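Local atomic coordinates of sigma-C capsid protein (Avian reovirus, PDB entry 2VRS), a protein that forms the trimeric fibre of the avian reovirus capsid, attaches the virus to host cells and induces apoptosis. Residues Ala26-Asp29 and Leu30-Val34; Leu45-Ser48 and Pro49-Val53. One frame throughout, in Å; residues are numbered along the deposited sequence.

The two contacts follow one another along the chain in the shaft of a trimeric fibre. Contact 1 is a pair of helical turns near the C-terminal end of helix 3-38, which forms a triple coiled coil with its copies in the other two subunits. Contact 2 comes next, at the turn between strands 46-47 and 51-54, within the triple beta spiral range of the family. Their centres lie 34 Å apart and their nearest atoms about 16 Å, so they do not touch. Both pack against neighbouring subunits, so contacts between subunits continue across the change from helix to strand.

Contact 1: Ala26-Asp29 and Leu30-Val34; sequences AITD and LQDRV
The carboxylate of Asp29 meets the guanidinium of Arg33 at its edge, one helical turn further on. NH1 of Arg33 donates to OD2 of Asp29 at 3.1 Å in a salt bridge, with an N-H...O angle of 160°. OD2 lies almost in the guanidinium plane and receives the bond on its syn lone pair, although the two flat groups are turned 51° apart. CG of Asp29 stands anti to the backbone N (chi1 168°), which swings the carboxylate toward the next turn, and the arginine chain bends at chi3 to bring NH1 round to it. On the way CD of Arg33 passes 3.4 Å from OD2 of Asp29. NE of Arg33 has a second acid in Glu38 of the second subunit, so one guanidinium joins an intrahelical pair to an intersubunit one.

Elsewhere on the helix, the amide of Gln31 lies beside Ile27, its NE2 3.8 Å from CG2 of Ile27. A water bridges the polar ends of Thr28 and Gln31: it lies 2.7 Å from OG1 of Thr28 and donates to OE1 of Gln31 at 2.8 Å. The hydroxyl of Thr28 is also hydrogen-bonded to O of Gly24.

Regular i to i+4 backbone bonds run beneath these side chains, from Leu30 N to Ala26 O through Arg33 N to Asp29 O. Buried Leu30 packs on Leu30 of both neighbouring subunits and so lies in the core of the triple coiled coil, whereas Thr28 and Asp32 sit on the exposed side of helix 3-38; Ile27 packs on Asn23 of the third subunit.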
loop_
_atom_site.group_PDB
_atom_site.type_symbol
_atom_site.label_atom_id
_atom_site.label_comp_id
_atom_site.label_asym_id
_atom_site.label_seq_id
_atom_site.Cartn_x
_atom_site.Cartn_y
_atom_site.Cartn_z
ATOM N N ALA C 26 -34.650 20.499 42.446
ATOM C CA ALA C 26 -33.315 20.647 41.871
ATOM C C ALA C 26 -32.597 19.308 41.869
ATOM O O ALA C 26 -31.866 18.975 40.904
ATOM C CB ALA C 26 -32.526 21.705 42.617
ATOM N N ILE C 27 -32.847 18.506 42.901
ATOM C CA ILE C 27 -32.268 17.175 42.995
ATOM C C ILE C 27 -32.795 16.292 41.846
ATOM O O ILE C 27 -32.011 15.577 41.175
ATOM C CB ILE C 27 -32.497 16.532 44.385
ATOM C CG1 ILE C 27 -31.538 17.175 45.407
ATOM C CG2 ILE C 27 -32.252 15.025 44.396
ATOM C CD1 ILE C 27 -31.845 16.887 46.879
ATOM N N THR C 28 -34.112 16.342 41.612
ATOM C CA THR C 28 -34.683 15.550 40.524
ATOM C C THR C 28 -34.126 15.934 39.154
ATOM O O THR C 28 -33.821 15.038 38.360
ATOM C CB THR C 28 -36.241 15.575 40.501
ATOM O OG1 THR C 28 -36.748 15.229 41.796
ATOM C CG2 THR C 28 -36.762 14.567 39.468
ATOM N N ASP C 29 -34.014 17.233 38.879
ATOM C CA ASP C 29 -33.374 17.736 37.654
ATOM C C ASP C 29 -31.935 17.225 37.508
ATOM O O ASP C 29 -31.542 16.741 36.427
ATOM C CB ASP C 29 -33.385 19.255 37.611
ATOM C CG ASP C 29 -32.480 19.836 36.506
ATOM O OD1 ASP C 29 -32.899 19.828 35.325
ATOM O OD2 ASP C 29 -31.360 20.331 36.816
ATOM N N LEU C 30 -31.144 17.324 38.583
ATOM C CA LEU C 30 -29.790 16.732 38.570
ATOM C C LEU C 30 -29.781 15.229 38.301
ATOM O O LEU C 30 -28.947 14.732 37.522
ATOM C CB LEU C 30 -29.064 17.020 39.901
ATOM C CG LEU C 30 -28.520 18.434 40.028
ATOM C CD1 LEU C 30 -28.166 18.693 41.503
ATOM C CD2 LEU C 30 -27.299 18.598 39.143
ATOM N N GLN C 31 -30.693 14.496 38.943
ATOM C CA GLN C 31 -30.754 13.048 38.795
ATOM C C GLN C 31 -31.057 12.681 37.326
ATOM O O GLN C 31 -30.414 11.786 36.762
ATOM C CB GLN C 31 -31.795 12.432 39.712
ATOM C CG GLN C 31 -31.394 12.373 41.158
ATOM C CD GLN C 31 -32.567 12.024 42.050
ATOM O OE1 GLN C 31 -33.739 12.228 41.679
ATOM N NE2 GLN C 31 -32.269 11.465 43.212
ATOM N N ASP C 32 -31.978 13.424 36.711
ATOM C CA ASP C 32 -32.295 13.239 35.277
ATOM C C ASP C 32 -31.096 13.546 34.380
ATOM O O ASP C 32 -30.789 12.778 33.447
ATOM C CB ASP C 32 -33.474 14.116 34.873
ATOM C CG ASP C 32 -34.806 13.580 35.386
ATOM O OD1 ASP C 32 -34.885 12.399 35.818
ATOM O OD2 ASP C 32 -35.779 14.355 35.339
ATOM N N ARG C 33 -30.420 14.660 34.669
ATOM C CA ARG C 33 -29.234 15.055 33.917
ATOM C C ARG C 33 -28.098 14.033 34.042
ATOM O O ARG C 33 -27.420 13.729 33.044
ATOM C CB ARG C 33 -28.794 16.464 34.304
ATOM C CG ARG C 33 -29.751 17.510 33.791
ATOM C CD ARG C 33 -29.547 18.859 34.404
ATOM N NE ARG C 33 -28.307 19.540 34.053
ATOM C CZ ARG C 33 -27.898 20.638 34.681
ATOM N NH1 ARG C 33 -28.633 21.120 35.691
ATOM N NH2 ARG C 33 -26.771 21.243 34.331
ATOM N N VAL C 34 -27.901 13.494 35.246
ATOM C CA VAL C 34 -26.836 12.510 35.505
ATOM C C VAL C 34 -27.220 11.167 34.876
ATOM O O VAL C 34 -26.357 10.445 34.374
ATOM C CB VAL C 34 -26.508 12.410 37.025
ATOM C CG1 VAL C 34 -25.674 11.174 37.370
ATOM C CG2 VAL C 34 -25.820 13.690 37.476
HETATM O O HOH W 1 -36.071 12.934 43.002
#

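Contact 2: Leu45-Ser48 and Pro49-Val53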
loop_
_atom_site.group_PDB
_atom_site.type_symbol
_atom_site.label_atom_id
_atom_site.label_comp_id
_atom_site.label_asym_id
_atom_site.label_seq_id
_atom_site.Cartn_x
_atom_site.Cartn_y
_atom_site.Cartn_z
ATOM N N LEU C 45 -15.459 3.665 25.173
ATOM C CA LEU C 45 -14.765 3.371 23.897
ATOM C C LEU C 45 -13.372 2.779 24.091
ATOM O O LEU C 45 -12.600 3.217 24.968
ATOM C CB LEU C 45 -14.635 4.636 23.046
ATOM C CG LEU C 45 -15.796 5.319 22.333
ATOM C CD1 LEU C 45 -15.284 6.617 21.745
ATOM C CD2 LEU C 45 -16.452 4.496 21.253
ATOM N N SER C 46 -13.030 1.805 23.233
ATOM C CA SER C 46 -11.697 1.252 23.197
ATOM C C SER C 46 -11.298 1.203 21.724
ATOM O O SER C 46 -12.139 1.379 20.844
ATOM C CB SER C 46 -11.652 -0.174 23.792
ATOM O OG SER C 46 -12.595 -1.067 23.201
ATOM N N PHE C 47 -10.044 0.893 21.504
ATOM C CA PHE C 47 -9.482 0.952 20.160
ATOM C C PHE C 47 -8.725 -0.334 19.871
ATOM O O PHE C 47 -7.911 -0.793 20.684
ATOM C CB PHE C 47 -8.621 2.222 20.045
ATOM C CG PHE C 47 -9.424 3.492 20.180
ATOM C CD1 PHE C 47 -9.729 4.016 21.452
ATOM C CD2 PHE C 47 -9.913 4.144 19.060
ATOM C CE1 PHE C 47 -10.499 5.172 21.592
ATOM C CE2 PHE C 47 -10.685 5.299 19.183
ATOM C CZ PHE C 47 -10.998 5.808 20.476
ATOM N N SER C 48 -9.013 -0.939 18.713
ATOM C CA SER C 48 -8.360 -2.190 18.321
ATOM C C SER C 48 -7.211 -1.932 17.346
ATOM O O SER C 48 -7.292 -1.019 16.529
ATOM C CB SER C 48 -9.358 -3.145 17.664
ATOM O OG SER C 48 -9.912 -2.503 16.539
ATOM N N PRO C 49 -6.146 -2.731 17.448
ATOM C CA PRO C 49 -4.982 -2.568 16.536
ATOM C C PRO C 49 -5.478 -2.653 15.090
ATOM O O PRO C 49 -6.351 -3.468 14.801
ATOM C CB PRO C 49 -4.089 -3.754 16.892
ATOM C CG PRO C 49 -4.469 -4.083 18.334
ATOM C CD PRO C 49 -5.949 -3.832 18.416
ATOM N N PRO C 50 -4.913 -1.837 14.180
ATOM C CA PRO C 50 -3.731 -1.030 14.475
ATOM C C PRO C 50 -3.969 0.340 15.102
ATOM O O PRO C 50 -3.050 1.171 15.104
ATOM C CB PRO C 50 -3.094 -0.832 13.084
ATOM C CG PRO C 50 -4.327 -0.771 12.170
ATOM C CD PRO C 50 -5.370 -1.678 12.785
ATOM N N LEU C 51 -5.176 0.601 15.617
ATOM C CA LEU C 51 -5.385 1.831 16.406
ATOM C C LEU C 51 -4.937 1.601 17.854
ATOM O O LEU C 51 -5.007 0.486 18.368
ATOM C CB LEU C 51 -6.858 2.245 16.390
ATOM C CG LEU C 51 -7.556 2.407 15.044
ATOM C CD1 LEU C 51 -9.047 2.606 15.240
ATOM C CD2 LEU C 51 -6.982 3.543 14.283
ATOM N N SER C 52 -4.432 2.646 18.496
ATOM C CA SER C 52 -4.004 2.486 19.894
ATOM C C SER C 52 -4.082 3.802 20.636
ATOM O O SER C 52 -4.059 4.858 20.015
ATOM C CB SER C 52 -2.596 1.894 19.992
ATOM O OG SER C 52 -1.605 2.815 19.543
ATOM N N VAL C 53 -4.187 3.724 21.967
ATOM C CA VAL C 53 -4.277 4.926 22.811
ATOM C C VAL C 53 -3.156 4.915 23.852
ATOM O O VAL C 53 -2.839 3.884 24.429
ATOM C CB VAL C 53 -5.627 5.012 23.556
ATOM C CG1 VAL C 53 -5.903 6.466 23.990
ATOM C CG2 VAL C 53 -6.735 4.498 22.689
HETATM O O HOH W 2 -4.769 -0.924 20.543
HETATM O O HOH W 3 -8.790 -2.096 13.940
#
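Ser48 O accepts the backbone N-H of Leu51 at 2.8 Å, a bent bond (N-H...O angle 139°) that closes a type VI beta turn, close to VIa, with Pro49 and Pro50 at its corners and a cis peptide between them.

Along one side of the turn, Phe47 packs against Leu51 and Val53. CG of Phe47 stands anti to the carbonyl carbon (chi1 -64°), which carries CD1 to within 3.3 Å of CG2 of Val53, a close apolar touch in which the methyl approaches obliquely. Nearer the bend, CB of Phe47 lies 4.1 Å from CB of Leu51. The methyl CD1 of Leu51 sits toward the edge of the phenyl ring. The same cluster takes in Val58 of strand 57-60, which touches both Phe47 and Val53.

Ser48 carries the polar end of the turn. A water lies 2.9 Å from its OG and donates to O of Pro49 at 2.9 Å, tying the hydroxyl to the bend. That hydroxyl is also hydrogen-bonded to Ser59 OG and Val58 O of the second subunit. With a proline N at both corners, Leu51 is the first residue after Ser48 that can donate back to it. Beyond the turn the two chains diverge, and a second water spans them by donating to Phe47 O at 3.1 Å and to Leu51 O at 2.6 Å.

Ser46 and Phe47 pair in a parallel ladder with a strand of the second subunit, while Leu51 packs on Leu51 of the third. A proline-containing turn between short strands, with apolar side chains directed into a threefold core and strands paired between subunits, is characteristic of the triple beta spiral of viral fibre shafts.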